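Local coordinates for protein copper-containing nitrite reductase (Hyphomicrobium denitrificans 1NES1, PDB 6TFO) that probably reduces nitrite to nitric oxide at copper centres, taking its electrons from a cytochrome c, at residues Y296-T310 with K320-N332. Numbering follows the deposited sequence.
Sequences YVMQGEIYTVKPFGT and KLISEKPEYFLFN
Gly300 and Leu330 form a hydrogen-bonded antiparallel pair at the middle of two strands, 296-302 and 328-331, whose axes approach to 4.7 Å. One end of the pairing is a classic beta bulge: Ile302 O takes both Glu327 N and Tyr328 N, each in its carbonyl plane. At the other end the side-chain amide of Asn332 carries the pairing on, OD1 receiving Met298 N at 3.0 Å while ND2 gives a straight bond (179°) to Tyr296 O; ND2 also reaches the carbonyl of Arg150.

Just past the bulge the ring of Tyr303 is sandwiched. Pro326 CB sits over one face, 3.6 Å from the ring centroid, and Leu321 CD1 over the opposite one at 3.8 Å. With CG anti to the carbonyl carbon (chi1 -62°), the ring slots between helix end and proline, and its OH bonds to Glu301 OE1 at 2.7 Å. Cutting Tyr303 back to an alanine is likely to open a gap between Leu321 and Pro326 and to take from Glu301 its hydroxyl partner.

Lys320, extended beyond CG, puts NZ 2.7 Å from Thr304 O, in the carbonyl plane, and NZ also bonds to Val305 O from above that carbonyl's plane; a salt bridge to Glu327 OE2 adds a third partner. The other carboxylate oxygen, Glu327 OE1, takes Phe308 N from above its plane. Phe308 CD1 lies over a face of the Tyr328 ring, 3.4 Å from CE2, with the planes at 57°. Ile302 CD1 presses tightly on Leu330 CD1.

Within this chain, strand 328-331 is the outermost strand of a cupredoxin-type sheet, with strand 351-360 on the far side of 293-302. Leu180 of strand 166-181 packs on Ile302, Tyr328 and Leu330, and Thr273 of helix 268-274 on Tyr303 and Leu321, while Glu324 makes a salt bridge to Arg423 of the second subunit.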
loop_
_atom_site.group_PDB
_atom_site.type_symbol
_atom_site.label_atom_id
_atom_site.label_comp_id
_atom_site.label_asym_id
_atom_site.label_seq_id
_atom_site.Cartn_x
_atom_site.Cartn_y
_atom_site.Cartn_z
ATOM N N TYR C 296 -31.311 30.696 24.094
ATOM C CA TYR C 296 -30.550 30.892 22.835
ATOM C C TYR C 296 -29.678 29.654 22.576
ATOM O O TYR C 296 -28.731 29.410 23.343
ATOM C CB TYR C 296 -29.694 32.140 23.007
ATOM C CG TYR C 296 -28.900 32.588 21.813
ATOM C CD1 TYR C 296 -29.172 32.155 20.527
ATOM C CD2 TYR C 296 -27.914 33.536 21.982
ATOM C CE1 TYR C 296 -28.461 32.644 19.446
ATOM C CE2 TYR C 296 -27.204 34.040 20.915
ATOM C CZ TYR C 296 -27.470 33.591 19.641
ATOM O OH TYR C 296 -26.736 34.099 18.607
ATOM N N VAL C 297 -30.024 28.863 21.561
ATOM C CA VAL C 297 -29.275 27.636 21.175
ATOM C C VAL C 297 -29.043 27.632 19.654
ATOM O O VAL C 297 -30.004 27.856 18.890
ATOM C CB VAL C 297 -29.988 26.362 21.656
ATOM C CG1 VAL C 297 -29.259 25.115 21.178
ATOM C CG2 VAL C 297 -30.143 26.341 23.171
ATOM N N MET C 298 -27.797 27.375 19.237
ATOM C CA MET C 298 -27.430 27.217 17.813
ATOM C C MET C 298 -26.558 25.968 17.635
ATOM O O MET C 298 -25.701 25.691 18.501
ATOM C CB MET C 298 -26.711 28.458 17.281
ATOM C CG MET C 298 -27.623 29.652 17.154
ATOM S SD MET C 298 -27.024 30.901 15.985
ATOM C CE MET C 298 -27.710 30.313 14.438
ATOM N N GLN C 299 -26.815 25.213 16.560
ATOM C CA GLN C 299 -26.105 23.952 16.231
ATOM C C GLN C 299 -25.153 24.244 15.079
ATOM O O GLN C 299 -25.542 24.937 14.123
ATOM C CB GLN C 299 -27.094 22.838 15.874
ATOM C CG GLN C 299 -26.458 21.585 15.311
ATOM C CD GLN C 299 -27.497 20.527 15.069
ATOM O OE1 GLN C 299 -28.442 20.375 15.849
ATOM N NE2 GLN C 299 -27.325 19.797 13.975
ATOM N N GLY C 300 -23.951 23.691 15.162
ATOM C CA GLY C 300 -23.001 23.735 14.040
ATOM C C GLY C 300 -22.062 22.557 14.066
ATOM O O GLY C 300 -22.114 21.752 15.033
ATOM N N GLU C 301 -21.236 22.476 13.029
ATOM C CA GLU C 301 -20.274 21.370 12.818
ATOM C C GLU C 301 -18.845 21.937 12.783
ATOM O O GLU C 301 -18.636 23.079 12.343
ATOM C CB GLU C 301 -20.591 20.603 11.524
ATOM C CG GLU C 301 -22.072 20.367 11.229
ATOM C CD GLU C 301 -22.653 21.183 10.088
ATOM O OE1 GLU C 301 -21.899 21.510 9.135
ATOM O OE2 GLU C 301 -23.867 21.469 10.124
ATOM N N ILE C 302 -17.882 21.136 13.224
ATOM C CA ILE C 302 -16.432 21.428 13.099
ATOM C C ILE C 302 -15.780 20.216 12.415
ATOM O O ILE C 302 -16.135 19.060 12.738
ATOM C CB ILE C 302 -15.839 21.814 14.478
ATOM C CG1 ILE C 302 -16.322 23.205 14.899
ATOM C CG2 ILE C 302 -14.321 21.721 14.477
ATOM C CD1 ILE C 302 -15.836 23.654 16.252
ATOM N N TYR C 303 -14.902 20.506 11.459
ATOM C CA TYR C 303 -14.277 19.545 10.515
ATOM C C TYR C 303 -12.780 19.472 10.838
ATOM O O TYR C 303 -12.000 20.298 10.344
ATOM C CB TYR C 303 -14.534 19.999 9.073
ATOM C CG TYR C 303 -15.982 20.061 8.681
ATOM C CD1 TYR C 303 -16.784 21.126 9.070
ATOM C CD2 TYR C 303 -16.563 19.048 7.938
ATOM C CE1 TYR C 303 -18.128 21.190 8.713
ATOM C CE2 TYR C 303 -17.902 19.097 7.570
ATOM C CZ TYR C 303 -18.691 20.167 7.961
ATOM O OH TYR C 303 -20.014 20.219 7.619
ATOM N N THR C 304 -12.389 18.529 11.689
ATOM C CA THR C 304 -10.998 18.400 12.179
ATOM C C THR C 304 -10.273 17.274 11.447
ATOM O O THR C 304 -10.930 16.264 11.087
ATOM C CB THR C 304 -10.960 18.177 13.693
ATOM O OG1 THR C 304 -11.736 17.018 14.006
ATOM C CG2 THR C 304 -11.477 19.375 14.459
ATOM N N VAL C 305 -8.956 17.453 11.283
ATOM C CA VAL C 305 -8.000 16.445 10.744
ATOM C C VAL C 305 -8.172 15.149 11.545
ATOM O O VAL C 305 -8.368 14.106 10.911
ATOM C CB VAL C 305 -6.551 16.962 10.790
ATOM C CG1 VAL C 305 -5.539 15.865 10.472
ATOM C CG2 VAL C 305 -6.337 18.160 9.867
ATOM N N LYS C 306 -8.127 15.231 12.878
ATOM C CA LYS C 306 -8.168 14.058 13.794
ATOM C C LYS C 306 -9.600 13.785 14.233
ATOM O O LYS C 306 -10.406 14.705 14.373
ATOM C CB LYS C 306 -7.320 14.263 15.058
ATOM C CG LYS C 306 -5.836 14.545 14.855
ATOM C CD LYS C 306 -5.088 13.423 14.176
ATOM C CE LYS C 306 -3.608 13.708 14.040
ATOM N NZ LYS C 306 -2.846 12.452 13.872
ATOM N N PRO C 307 -9.934 12.506 14.521
ATOM C CA PRO C 307 -11.291 12.133 14.910
ATOM C C PRO C 307 -11.755 12.838 16.187
ATOM O O PRO C 307 -10.916 13.287 16.973
ATOM C CB PRO C 307 -11.208 10.627 15.178
ATOM C CG PRO C 307 -9.958 10.173 14.458
ATOM C CD PRO C 307 -9.021 11.354 14.504
ATOM N N PHE C 308 -13.075 12.909 16.361
ATOM C CA PHE C 308 -13.714 13.289 17.642
ATOM C C PHE C 308 -13.047 12.512 18.786
ATOM O O PHE C 308 -12.867 11.297 18.630
ATOM C CB PHE C 308 -15.211 12.991 17.611
ATOM C CG PHE C 308 -15.907 13.312 18.906
ATOM C CD1 PHE C 308 -16.334 14.601 19.171
ATOM C CD2 PHE C 308 -16.112 12.332 19.870
ATOM C CE1 PHE C 308 -16.953 14.907 20.369
ATOM C CE2 PHE C 308 -16.741 12.639 21.068
ATOM C CZ PHE C 308 -17.159 13.926 21.315
ATOM N N GLY C 309 -12.711 13.188 19.889
ATOM C CA GLY C 309 -12.170 12.560 21.110
ATOM C C GLY C 309 -10.656 12.656 21.190
ATOM O O GLY C 309 -10.110 12.322 22.223
ATOM N N THR C 310 -10.001 13.115 20.125
ATOM C CA THR C 310 -8.536 13.344 20.077
ATOM C C THR C 310 -8.198 14.566 20.936
ATOM O O THR C 310 -8.823 15.606 20.725
ATOM C CB THR C 310 -8.071 13.540 18.636
ATOM O OG1 THR C 310 -8.572 12.478 17.824
ATOM C CG2 THR C 310 -6.566 13.599 18.548
ATOM N N LYS C 320 -12.563 17.480 4.369
ATOM C CA LYS C 320 -13.737 17.067 5.179
ATOM C C LYS C 320 -14.833 18.148 5.091
ATOM O O LYS C 320 -16.011 17.788 4.917
ATOM C CB LYS C 320 -13.313 16.784 6.620
ATOM C CG LYS C 320 -12.664 15.423 6.823
ATOM C CD LYS C 320 -12.224 15.221 8.238
ATOM C CE LYS C 320 -11.372 13.982 8.429
ATOM N NZ LYS C 320 -11.058 13.803 9.867
ATOM N N LEU C 321 -14.451 19.420 5.177
ATOM C CA LEU C 321 -15.384 20.570 5.092
ATOM C C LEU C 321 -16.128 20.530 3.749
ATOM O O LEU C 321 -17.362 20.491 3.784
ATOM C CB LEU C 321 -14.614 21.883 5.285
ATOM C CG LEU C 321 -15.454 23.154 5.175
ATOM C CD1 LEU C 321 -16.571 23.170 6.201
ATOM C CD2 LEU C 321 -14.587 24.389 5.315
ATOM N N ILE C 322 -15.434 20.507 2.613
ATOM C CA ILE C 322 -16.097 20.575 1.272
ATOM C C ILE C 322 -16.838 19.268 0.957
ATOM O O ILE C 322 -17.688 19.282 0.048
ATOM C CB ILE C 322 -15.122 20.974 0.143
ATOM C CG1 ILE C 322 -14.043 19.921 -0.118
ATOM C CG2 ILE C 322 -14.543 22.349 0.434
ATOM C CD1 ILE C 322 -13.240 20.189 -1.390
ATOM N N SER C 323 -16.543 18.175 1.659
ATOM C CA SER C 323 -17.197 16.847 1.471
ATOM C C SER C 323 -18.275 16.623 2.532
ATOM O O SER C 323 -18.924 15.568 2.470
ATOM C CB SER C 323 -16.206 15.711 1.525
ATOM O OG SER C 323 -15.088 15.955 0.694
ATOM N N GLU C 324 -18.418 17.537 3.494
ATOM C CA GLU C 324 -19.490 17.475 4.525
ATOM C C GLU C 324 -19.289 16.217 5.380
ATOM O O GLU C 324 -20.247 15.429 5.523
ATOM C CB GLU C 324 -20.879 17.489 3.868
ATOM C CG GLU C 324 -21.074 18.633 2.887
ATOM C CD GLU C 324 -22.473 18.780 2.327
ATOM O OE1 GLU C 324 -23.401 18.174 2.866
ATOM O OE2 GLU C 324 -22.621 19.499 1.346
ATOM N N LYS C 325 -18.080 16.036 5.914
ATOM C CA LYS C 325 -17.732 14.897 6.803
ATOM C C LYS C 325 -17.158 15.464 8.092
ATOM O O LYS C 325 -15.967 15.373 8.340
ATOM C CB LYS C 325 -16.710 13.951 6.155
ATOM C CG LYS C 325 -16.934 13.539 4.705
ATOM C CD LYS C 325 -17.090 12.034 4.425
ATOM C CE LYS C 325 -18.543 11.611 4.311
ATOM N NZ LYS C 325 -19.297 12.439 3.329
ATOM N N PRO C 326 -17.978 16.091 8.952
ATOM C CA PRO C 326 -17.464 16.715 10.160
ATOM C C PRO C 326 -17.150 15.683 11.247
ATOM O O PRO C 326 -17.589 14.543 11.153
ATOM C CB PRO C 326 -18.639 17.585 10.602
ATOM C CG PRO C 326 -19.840 16.782 10.172
ATOM C CD PRO C 326 -19.437 16.215 8.829
ATOM N N GLU C 327 -16.400 16.115 12.254
ATOM C CA GLU C 327 -16.012 15.274 13.412
ATOM C C GLU C 327 -16.807 15.719 14.631
ATOM O O GLU C 327 -17.119 14.866 15.462
ATOM C CB GLU C 327 -14.512 15.394 13.684
ATOM C CG GLU C 327 -13.632 14.729 12.628
ATOM C CD GLU C 327 -13.881 13.246 12.450
ATOM O OE1 GLU C 327 -14.333 12.574 13.433
ATOM O OE2 GLU C 327 -13.650 12.789 11.318
ATOM N N TYR C 328 -17.093 17.018 14.723
ATOM C CA TYR C 328 -17.816 17.627 15.867
ATOM C C TYR C 328 -19.160 18.195 15.392
ATOM O O TYR C 328 -19.198 18.936 14.389
ATOM C CB TYR C 328 -16.946 18.686 16.540
ATOM C CG TYR C 328 -15.701 18.137 17.193
ATOM C CD1 TYR C 328 -14.567 17.841 16.447
ATOM C CD2 TYR C 328 -15.654 17.934 18.562
ATOM C CE1 TYR C 328 -13.422 17.349 17.047
ATOM C CE2 TYR C 328 -14.517 17.439 19.181
ATOM C CZ TYR C 328 -13.403 17.137 18.418
ATOM O OH TYR C 328 -12.273 16.668 19.018
ATOM N N PHE C 329 -20.233 17.793 16.085
ATOM C CA PHE C 329 -21.590 18.393 16.033
ATOM C C PHE C 329 -21.834 19.063 17.388
ATOM O O PHE C 329 -21.856 18.316 18.405
ATOM C CB PHE C 329 -22.629 17.305 15.770
ATOM C CG PHE C 329 -22.763 16.903 14.330
ATOM C CD1 PHE C 329 -23.542 17.643 13.460
ATOM C CD2 PHE C 329 -22.095 15.797 13.839
ATOM C CE1 PHE C 329 -23.670 17.266 12.130
ATOM C CE2 PHE C 329 -22.217 15.432 12.507
ATOM C CZ PHE C 329 -23.009 16.164 11.661
ATOM N N LEU C 330 -21.994 20.387 17.416
ATOM C CA LEU C 330 -21.972 21.163 18.687
ATOM C C LEU C 330 -23.192 22.083 18.855
ATOM O O LEU C 330 -23.616 22.750 17.868
ATOM C CB LEU C 330 -20.685 21.990 18.728
ATOM C CG LEU C 330 -19.395 21.208 18.491
ATOM C CD1 LEU C 330 -18.257 22.174 18.223
ATOM C CD2 LEU C 330 -19.091 20.286 19.661
ATOM N N PHE C 331 -23.692 22.153 20.095
ATOM C CA PHE C 331 -24.556 23.257 20.594
ATOM C C PHE C 331 -23.656 24.312 21.235
ATOM O O PHE C 331 -22.896 23.956 22.129
ATOM C CB PHE C 331 -25.580 22.762 21.617
ATOM C CG PHE C 331 -26.646 21.843 21.075
ATOM C CD1 PHE C 331 -27.290 22.124 19.879
ATOM C CD2 PHE C 331 -27.030 20.711 21.777
ATOM C CE1 PHE C 331 -28.271 21.277 19.388
ATOM C CE2 PHE C 331 -28.027 19.870 21.292
ATOM C CZ PHE C 331 -28.632 20.147 20.094
ATOM N N ASN C 332 -23.734 25.555 20.754
ATOM C CA ASN C 332 -23.087 26.746 21.361
ATOM C C ASN C 332 -21.597 26.441 21.538
ATOM O O ASN C 332 -21.051 26.695 22.635
ATOM C CB ASN C 332 -23.765 27.156 22.677
ATOM C CG ASN C 332 -25.201 27.623 22.521
ATOM O OD1 ASN C 332 -25.866 27.327 21.532
ATOM N ND2 ASN C 332 -25.702 28.355 23.497
HETATM O O HOH W 1 -12.466 15.819 21.400
#